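PDB 2HC9: leucine aminopeptidase 1 from Caenorhabditis elegans, which releases N-terminal amino acids, preferably leucine, from peptides as a two-zinc aminopeptidase of the M17 family, and probably serves as a digestive enzyme. Local coordinates for residues G337-A342 against M421-L426; F405-F410 against A437-G442; D317-M322 against S416-M421. The protein carries 1 engineered substitution. One frame throughout, in Å; residues are numbered along the deposited sequence. Where two conformers were deposited one is given.

Interaction 1 (G337-A342 against M421-L426); sequences GRLILA and MKNSNL. With BCT (bicarbonate ion), chain D.
Arg338 meets Asn423 beside the dinuclear zinc site, where its guanidinium holds a bicarbonate ion on one flank and a backbone carbonyl on another. The arginine belongs to the NTDAEGRL signature of M17 aminopeptidases, which runs into the first turn of helix 337-350, and it is a predicted active-site residue. CG stands between the backbone N and the carbonyl carbon (chi1 65°), and a bend at chi3 turns NE toward the anion oxygen that its own backbone N also binds, so that the side chain and the backbone can share one anion. Two N-H groups of this residue converge on BCT O3: Arg338 N lies 2.9 Å from it and Arg338 NE 2.8 Å. Arg338 NH2 reaches BCT O2 in the guanidinium plane at 3.1 Å, a nearly straight bond (171° at the hydrogen), while the backbone N of Gly337 donates to BCT O1. In related M17 enzymes such a bicarbonate is thought to act as a general base.

The remaining amino group, Arg338 NH1, points to Asn423 O, 2.9 Å away. That oxygen is approached in its carbonyl plane but is tilted from the guanidinium plane, and the bond is bent, 143° at the hydrogen. Asn423 is itself fixed by its amide: ND2 binds the carbonyls of Ala335 and Asn332, and OD1 takes the N-H of Asn331. The acceptor for Arg338 is thus positioned by the loop bearing the metal ligands. Next to Arg338 in sequence, Leu339 packs obliquely on the asparagine, Leu339 CD2 lying 3.8 Å from Asn423 CB.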
loop_
_atom_site.group_PDB
_atom_site.type_symbol
_atom_site.label_atom_id
_atom_site.label_comp_id
_atom_site.label_asym_id
_atom_site.label_seq_id
_atom_site.Cartn_x
_atom_site.Cartn_y
_atom_site.Cartn_z
ATOM N N GLY A 337 -25.127 4.983 -2.493
ATOM C CA GLY A 337 -26.121 5.861 -1.865
ATOM C C GLY A 337 -26.672 6.899 -2.835
ATOM O O GLY A 337 -27.870 7.154 -2.880
ATOM N N ARG A 338 -25.797 7.467 -3.647
ATOM C CA ARG A 338 -26.217 8.516 -4.557
ATOM C C ARG A 338 -27.132 7.965 -5.667
ATOM O O ARG A 338 -28.031 8.673 -6.133
ATOM C CB ARG A 338 -24.997 9.251 -5.138
ATOM C CG ARG A 338 -24.098 8.353 -6.039
ATOM C CD ARG A 338 -22.719 9.029 -6.276
ATOM N NE ARG A 338 -21.879 8.908 -5.080
ATOM C CZ ARG A 338 -20.597 9.279 -5.041
ATOM N NH1 ARG A 338 -20.013 9.771 -6.147
ATOM N NH2 ARG A 338 -19.899 9.127 -3.917
ATOM N N LEU A 339 -26.937 6.700 -6.049
ATOM C CA LEU A 339 -27.809 6.039 -7.048
ATOM C C LEU A 339 -29.215 5.891 -6.463
ATOM O O LEU A 339 -30.206 6.239 -7.094
ATOM C CB LEU A 339 -27.272 4.639 -7.399
ATOM C CG LEU A 339 -25.915 4.634 -8.166
ATOM C CD1 LEU A 339 -25.424 3.204 -8.367
ATOM C CD2 LEU A 339 -26.050 5.351 -9.522
ATOM N N ILE A 340 -29.301 5.364 -5.245
ATOM C CA ILE A 340 -30.630 5.123 -4.691
ATOM C C ILE A 340 -31.358 6.439 -4.410
ATOM O O ILE A 340 -32.585 6.530 -4.600
ATOM C CB ILE A 340 -30.619 4.147 -3.486
ATOM C CG1 ILE A 340 -30.056 4.818 -2.215
ATOM C CG2 ILE A 340 -29.817 2.857 -3.841
ATOM C CD1 ILE A 340 -30.097 3.911 -0.936
ATOM N N LEU A 341 -30.609 7.452 -3.951
ATOM C CA LEU A 341 -31.187 8.756 -3.682
ATOM C C LEU A 341 -31.606 9.480 -4.953
ATOM O O LEU A 341 -32.550 10.238 -4.910
ATOM C CB LEU A 341 -30.240 9.645 -2.867
ATOM C CG LEU A 341 -29.979 9.176 -1.422
ATOM C CD1 LEU A 341 -28.734 9.869 -0.884
ATOM C CD2 LEU A 341 -31.195 9.454 -0.496
ATOM N N ALA A 342 -30.904 9.259 -6.072
ATOM C CA ALA A 342 -31.337 9.841 -7.355
ATOM C C ALA A 342 -32.784 9.397 -7.675
ATOM O O ALA A 342 -33.613 10.190 -8.164
ATOM C CB ALA A 342 -30.379 9.381 -8.506
ATOM N N MET A 421 -24.208 9.914 -17.604
ATOM C CA MET A 421 -23.191 10.316 -16.618
ATOM C C MET A 421 -22.624 9.056 -15.983
ATOM O O MET A 421 -23.209 7.966 -16.100
ATOM C CB MET A 421 -23.812 11.192 -15.515
ATOM C CG MET A 421 -24.851 10.437 -14.674
ATOM S SD MET A 421 -26.059 11.537 -13.901
ATOM C CE MET A 421 -27.139 11.711 -15.314
ATOM N N LYS A 422 -21.490 9.209 -15.315
ATOM C CA LYS A 422 -20.975 8.165 -14.413
ATOM C C LYS A 422 -21.465 8.506 -13.006
ATOM O O LYS A 422 -21.819 9.645 -12.753
ATOM C CB LYS A 422 -19.443 8.199 -14.412
ATOM C CG LYS A 422 -18.775 7.820 -15.729
ATOM C CD LYS A 422 -17.266 7.609 -15.538
ATOM C CE LYS A 422 -16.622 7.181 -16.864
ATOM N NZ LYS A 422 -15.137 7.004 -16.741
ATOM N N ASN A 423 -21.447 7.544 -12.090
ATOM C CA ASN A 423 -21.798 7.841 -10.695
ATOM C C ASN A 423 -20.652 8.394 -9.831
ATOM O O ASN A 423 -20.894 8.960 -8.780
ATOM C CB ASN A 423 -22.527 6.647 -10.026
ATOM C CG ASN A 423 -21.588 5.494 -9.641
ATOM O OD1 ASN A 423 -20.654 5.166 -10.361
ATOM N ND2 ASN A 423 -21.881 4.836 -8.523
ATOM N N SER A 424 -19.407 8.249 -10.277
ATOM C CA SER A 424 -18.295 8.797 -9.503
ATOM C C SER A 424 -17.122 9.100 -10.409
ATOM O O SER A 424 -17.168 8.844 -11.617
ATOM C CB SER A 424 -17.885 7.865 -8.347
ATOM O OG SER A 424 -17.021 6.869 -8.790
ATOM N N ASN A 425 -16.087 9.668 -9.815
ATOM C CA ASN A 425 -14.823 9.883 -10.504
ATOM C C ASN A 425 -13.729 9.302 -9.620
ATOM O O ASN A 425 -13.605 9.662 -8.443
ATOM C CB ASN A 425 -14.633 11.388 -10.748
ATOM C CG ASN A 425 -13.418 11.685 -11.600
ATOM O OD1 ASN A 425 -12.351 11.115 -11.384
ATOM N ND2 ASN A 425 -13.578 12.563 -12.583
ATOM N N LEU A 426 -12.959 8.366 -10.164
ATOM C CA LEU A 426 -12.010 7.622 -9.342
ATOM C C LEU A 426 -10.615 8.238 -9.379
ATOM O O LEU A 426 -9.672 7.691 -8.802
ATOM C CB LEU A 426 -11.948 6.155 -9.782
ATOM C CG LEU A 426 -13.235 5.342 -9.576
ATOM C CD1 LEU A 426 -13.010 3.899 -10.048
ATOM C CD2 LEU A 426 -13.651 5.351 -8.113
HETATM C C BCT D . -22.396 7.042 -1.947
HETATM O O1 BCT D . -22.866 6.159 -1.221
HETATM O O2 BCT D . -21.400 7.712 -1.610
HETATM O O3 BCT D . -22.942 7.247 -3.117
#

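Interaction 2 (F405-F410 against A437-G442); sequences FAPDLF and AGLLIG. Engineered in segment 437-442: Leu440 (natural residue Phe).
The backbones approach most closely at Pro407 and Leu439, whose CA atoms are 6.7 Å apart, with the short helix 407-410 set against the last turns of helix 433-442. Ala406 is the N-cap of the short helix, and its carbonyl receives the N-H of Phe410 in the first turn. Leu439 carries the contact from its side by splitting its two methyls between residues one turn apart. With CG anti to the carbonyl carbon (chi1 -70°) and chi2 extended, the branch projects straight at the opposing turn. Leu439 CD2 meets the proline ring at Pro407 CG, 3.8 Å away, and the two side chains cross at about a right angle. Leu439 CD1 rests on Phe410 CB at 3.6 Å; it is this methylene that touches, since the phenyl ring turns away to pack on Pro432. An alanine in place of Leu439 is likely to leave both Pro407 CG and Phe410 CB without their apolar partner and open a gap between the helices.

Met379 of strand 376-380 also touches Leu439. On the short helix, Asp408 bonds through its carboxylate to Ser82 and Asn85 of a neighbouring subunit, which places this turn at an interface of the hexamer. The side-chain to side-chain contacts across the segments are all apolar, which implies that shape and burial, rather than directed polar bonds, probably govern the fit here.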
loop_
_atom_site.group_PDB
_atom_site.type_symbol
_atom_site.label_atom_id
_atom_site.label_comp_id
_atom_site.label_asym_id
_atom_site.label_seq_id
_atom_site.Cartn_x
_atom_site.Cartn_y
_atom_site.Cartn_z
ATOM N N PHE A 405 -22.178 24.979 -4.268
ATOM C CA PHE A 405 -23.151 24.542 -5.255
ATOM C C PHE A 405 -22.730 25.071 -6.626
ATOM O O PHE A 405 -22.932 26.255 -6.943
ATOM C CB PHE A 405 -24.556 25.065 -4.910
ATOM C CG PHE A 405 -25.622 24.602 -5.888
ATOM C CD1 PHE A 405 -26.176 23.331 -5.778
ATOM C CD2 PHE A 405 -26.044 25.423 -6.931
ATOM C CE1 PHE A 405 -27.159 22.888 -6.702
ATOM C CE2 PHE A 405 -27.023 24.997 -7.851
ATOM C CZ PHE A 405 -27.572 23.720 -7.729
ATOM N N ALA A 406 -22.179 24.196 -7.454
ATOM C CA ALA A 406 -21.708 24.641 -8.786
ATOM C C ALA A 406 -21.780 23.514 -9.834
ATOM O O ALA A 406 -20.754 22.984 -10.235
ATOM C CB ALA A 406 -20.277 25.218 -8.675
ATOM N N PRO A 407 -23.006 23.150 -10.278
ATOM C CA PRO A 407 -23.102 22.070 -11.249
ATOM C C PRO A 407 -22.344 22.429 -12.537
ATOM O O PRO A 407 -21.710 21.563 -13.127
ATOM C CB PRO A 407 -24.604 21.947 -11.513
ATOM C CG PRO A 407 -25.279 22.569 -10.285
ATOM C CD PRO A 407 -24.337 23.694 -9.904
ATOM N N ASP A 408 -22.375 23.698 -12.940
ATOM C CA ASP A 408 -21.603 24.101 -14.138
ATOM C C ASP A 408 -20.105 23.816 -14.035
ATOM O O ASP A 408 -19.479 23.372 -15.007
ATOM C CB ASP A 408 -21.871 25.565 -14.533
ATOM C CG ASP A 408 -21.650 26.561 -13.381
ATOM O OD1 ASP A 408 -21.321 26.164 -12.235
ATOM O OD2 ASP A 408 -21.823 27.777 -13.635
ATOM N N LEU A 409 -19.524 24.045 -12.866
ATOM C CA LEU A 409 -18.076 23.825 -12.695
ATOM C C LEU A 409 -17.725 22.360 -12.447
ATOM O O LEU A 409 -16.660 21.916 -12.859
ATOM C CB LEU A 409 -17.528 24.660 -11.535
ATOM C CG LEU A 409 -17.540 26.185 -11.724
ATOM C CD1 LEU A 409 -16.927 26.810 -10.444
ATOM C CD2 LEU A 409 -16.738 26.584 -12.987
ATOM N N PHE A 410 -18.601 21.626 -11.758
ATOM C CA PHE A 410 -18.208 20.333 -11.186
ATOM C C PHE A 410 -18.875 19.107 -11.809
ATOM O O PHE A 410 -18.370 18.003 -11.675
ATOM C CB PHE A 410 -18.445 20.308 -9.665
ATOM C CG PHE A 410 -17.758 21.419 -8.897
ATOM C CD1 PHE A 410 -16.516 21.930 -9.303
ATOM C CD2 PHE A 410 -18.335 21.896 -7.715
ATOM C CE1 PHE A 410 -15.871 22.937 -8.574
ATOM C CE2 PHE A 410 -17.700 22.908 -6.945
ATOM C CZ PHE A 410 -16.455 23.429 -7.376
ATOM N N ALA A 437 -20.590 13.998 -5.362
ATOM C CA ALA A 437 -21.508 12.937 -4.954
ATOM C C ALA A 437 -22.940 13.474 -4.894
ATOM O O ALA A 437 -23.869 12.832 -5.369
ATOM C CB ALA A 437 -21.081 12.382 -3.558
ATOM N N GLY A 438 -23.130 14.655 -4.318
ATOM C CA GLY A 438 -24.471 15.246 -4.282
ATOM C C GLY A 438 -25.001 15.617 -5.656
ATOM O O GLY A 438 -26.196 15.494 -5.924
ATOM N N LEU A 439 -24.105 16.055 -6.549
ATOM C CA LEU A 439 -24.512 16.457 -7.906
ATOM C C LEU A 439 -24.991 15.277 -8.729
ATOM O O LEU A 439 -25.821 15.450 -9.616
ATOM C CB LEU A 439 -23.350 17.159 -8.639
ATOM C CG LEU A 439 -23.000 18.558 -8.102
ATOM C CD1 LEU A 439 -21.720 19.057 -8.833
ATOM C CD2 LEU A 439 -24.172 19.512 -8.300
ATOM N N LEU A 440 -24.484 14.073 -8.446
ATOM C CA LEU A 440 -25.022 12.894 -9.133
ATOM C C LEU A 440 -26.521 12.780 -8.800
ATOM O O LEU A 440 -27.333 12.550 -9.689
ATOM C CB LEU A 440 -24.290 11.603 -8.706
ATOM C CG LEU A 440 -24.760 10.274 -9.316
ATOM C CD1 LEU A 440 -26.103 9.694 -8.765
ATOM C CD2 LEU A 440 -24.685 10.282 -10.889
ATOM N N ILE A 441 -26.871 12.951 -7.524
ATOM C CA ILE A 441 -28.285 12.928 -7.112
ATOM C C ILE A 441 -29.071 14.022 -7.848
ATOM O O ILE A 441 -30.103 13.750 -8.503
ATOM C CB ILE A 441 -28.421 13.145 -5.576
ATOM C CG1 ILE A 441 -27.713 12.021 -4.797
ATOM C CG2 ILE A 441 -29.901 13.212 -5.179
ATOM C CD1 ILE A 441 -27.459 12.364 -3.319
ATOM N N GLY A 442 -28.586 15.253 -7.755
ATOM C CA GLY A 442 -29.316 16.392 -8.335
ATOM C C GLY A 442 -29.429 16.377 -9.847
ATOM O O GLY A 442 -30.340 16.978 -10.408
#

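Interaction 3 (D317-M322 against S416-M421); sequences DDIIKM and SSIADM
Ser416 OG gathers the backbone N-H groups of Ile418 and Ala419, the two residues on which Ile319 packs. Ala419 N lies 2.9 Å from Ser416 OG with an angle of 153° at the hydrogen, and Ile418 N lies 3.1 Å from the same oxygen at a similar angle. Glu329 OE1, on the neighbouring strand 327-329, is a third hydrogen-bonding partner. The hydroxyl therefore draws the chain into a tight curl and ties it to the sheet beside it.

The curl presents Ile418 CB and Ala419 CB toward strand 319-321, where Ile319 answers with two separate branches. Its CG2 is anti to the backbone N and its CG1 anti to the carbonyl carbon (chi1 -63°), which spreads the methyls over the two targets. Ile319 CG2 meets Ala419 CB at 3.9 Å. Ile319 CD1, at the end of an extended chi2, comes within 3.7 Å of Ile418 CD1 and nearly as close to its CG1, the side chains crossing at a slant; this pairing is that of one of two deposited Ile418 conformers.

A neighbouring subunit closes over the same surface. Its Asn182 binds Ile319 O, its Lys137 binds the carbonyl oxygens of Ser416 and Ala419, and its Met136 packs on Ile319. Far from the annotated sites, the arrangement is an ST turn combined with an ST motif, here shaping a loop that packs on strand 319-321 at the edge of a three-stranded sheet.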
loop_
_atom_site.group_PDB
_atom_site.type_symbol
_atom_site.label_atom_id
_atom_site.label_comp_id
_atom_site.label_asym_id
_atom_site.label_seq_id
_atom_site.Cartn_x
_atom_site.Cartn_y
_atom_site.Cartn_z
ATOM N N ASP A 317 -18.628 -0.530 -14.761
ATOM C CA ASP A 317 -18.880 -0.552 -16.219
ATOM C C ASP A 317 -20.366 -0.732 -16.514
ATOM O O ASP A 317 -20.831 -0.324 -17.595
ATOM C CB ASP A 317 -18.125 -1.646 -16.991
ATOM C CG ASP A 317 -16.626 -1.409 -17.053
ATOM O OD1 ASP A 317 -16.135 -0.334 -16.635
ATOM O OD2 ASP A 317 -15.942 -2.342 -17.522
ATOM N N ASP A 318 -21.105 -1.347 -15.587
ATOM C CA ASP A 318 -22.550 -1.563 -15.804
ATOM C C ASP A 318 -23.231 -0.222 -16.083
ATOM O O ASP A 318 -22.895 0.785 -15.464
ATOM C CB ASP A 318 -23.228 -2.162 -14.577
ATOM C CG ASP A 318 -23.025 -3.668 -14.442
ATOM O OD1 ASP A 318 -22.356 -4.318 -15.294
ATOM O OD2 ASP A 318 -23.546 -4.199 -13.440
ATOM N N ILE A 319 -24.187 -0.209 -17.008
ATOM C CA ILE A 319 -24.990 0.997 -17.245
ATOM C C ILE A 319 -26.440 0.658 -16.921
ATOM O O ILE A 319 -26.984 -0.334 -17.446
ATOM C CB ILE A 319 -24.897 1.490 -18.724
ATOM C CG1 ILE A 319 -23.440 1.879 -19.044
ATOM C CG2 ILE A 319 -25.839 2.742 -18.923
ATOM C CD1 ILE A 319 -23.191 2.192 -20.546
ATOM N N ILE A 320 -27.042 1.456 -16.041
ATOM C CA ILE A 320 -28.447 1.255 -15.653
ATOM C C ILE A 320 -29.308 2.484 -16.001
ATOM O O ILE A 320 -28.783 3.594 -16.175
ATOM C CB ILE A 320 -28.549 0.900 -14.126
ATOM C CG1 ILE A 320 -28.036 2.072 -13.252
ATOM C CG2 ILE A 320 -27.831 -0.451 -13.879
ATOM C CD1 ILE A 320 -28.386 1.902 -11.766
ATOM N N LYS A 321 -30.623 2.271 -16.102
ATOM C CA LYS A 321 -31.561 3.377 -16.320
ATOM C C LYS A 321 -32.252 3.686 -14.991
ATOM O O LYS A 321 -32.838 2.794 -14.338
ATOM C CB LYS A 321 -32.579 3.015 -17.414
ATOM C CG LYS A 321 -33.551 4.170 -17.748
ATOM C CD LYS A 321 -34.360 3.899 -19.033
ATOM C CE LYS A 321 -33.522 4.352 -20.245
ATOM N NZ LYS A 321 -34.241 4.376 -21.563
ATOM N N MET A 322 -32.161 4.945 -14.599
ATOM C CA MET A 322 -32.652 5.423 -13.308
ATOM C C MET A 322 -34.164 5.688 -13.422
ATOM O O MET A 322 -34.723 5.679 -14.532
ATOM C CB MET A 322 -31.923 6.721 -12.946
ATOM C CG MET A 322 -30.400 6.601 -12.985
ATOM S SD MET A 322 -29.742 5.292 -11.919
ATOM C CE MET A 322 -30.002 6.025 -10.328
ATOM N N SER A 416 -19.468 10.871 -18.934
ATOM C CA SER A 416 -19.376 9.500 -19.451
ATOM C C SER A 416 -19.432 9.573 -20.962
ATOM O O SER A 416 -20.178 10.387 -21.538
ATOM C CB SER A 416 -20.554 8.645 -18.959
ATOM O OG SER A 416 -20.602 7.375 -19.630
ATOM N N SER A 417 -18.636 8.720 -21.608
ATOM C CA SER A 417 -18.708 8.626 -23.068
ATOM C C SER A 417 -19.937 7.895 -23.558
ATOM O O SER A 417 -20.372 8.092 -24.672
ATOM C CB SER A 417 -17.468 7.924 -23.623
ATOM O OG SER A 417 -16.316 8.712 -23.366
ATOM N N ILE A 418 -20.498 7.023 -22.738
ATOM C CA ILE A 418 -21.506 6.110 -23.265
ATOM C C ILE A 418 -22.812 6.134 -22.484
ATOM O O ILE A 418 -23.789 5.538 -22.900
ATOM C CB ILE A 418 -20.978 4.683 -23.335
ATOM C CG1 ILE A 418 -20.391 4.270 -21.985
ATOM C CG2 ILE A 418 -19.921 4.551 -24.467
ATOM C CD1 ILE A 418 -19.877 2.869 -22.001
ATOM N N ALA A 419 -22.833 6.822 -21.352
ATOM C CA ALA A 419 -24.097 7.002 -20.650
ATOM C C ALA A 419 -24.272 8.473 -20.368
ATOM O O ALA A 419 -23.391 9.278 -20.652
ATOM C CB ALA A 419 -24.114 6.207 -19.338
ATOM N N ASP A 420 -25.420 8.835 -19.809
ATOM C CA ASP A 420 -25.674 10.236 -19.518
ATOM C C ASP A 420 -24.697 10.783 -18.481
ATOM O O ASP A 420 -24.358 11.958 -18.510
ATOM C CB ASP A 420 -27.112 10.421 -19.030
ATOM C CG ASP A 420 -28.126 10.203 -20.132
ATOM O OD1 ASP A 420 -27.794 10.428 -21.324
ATOM O OD2 ASP A 420 -29.271 9.832 -19.798
ATOM N N MET A 421 -24.208 9.914 -17.604
ATOM C CA MET A 421 -23.191 10.316 -16.618
ATOM C C MET A 421 -22.624 9.056 -15.983
ATOM O O MET A 421 -23.209 7.966 -16.100
ATOM C CB MET A 421 -23.812 11.192 -15.515
ATOM C CG MET A 421 -24.851 10.437 -14.674
ATOM S SD MET A 421 -26.059 11.537 -13.901
ATOM C CE MET A 421 -27.139 11.711 -15.314
#

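In the fold
Followed from the N terminus, the chain first reaches these contacts at strand 319-321, then passes helix 337-350, helix 407-410, the loop 416-421, strand 421-422 and helix 433-442. Interaction 3 closes the longest loop, with 93 residues between its segments; interaction 1 spans 78 and interaction 2 only 26. All three pairs cross, since their segments alternate along the chain. The segments of interactions 1 and 3 share Met421, whose SD packs on the engineered Leu440 within the 437-442 segment. Interaction 1 ties the residues after strand 421-422 to the start of helix 337-350, interaction 3 the loop before that strand to strand 319-321, and interaction 2 helix 407-410 to helix 433-442, all within the catalytic domain.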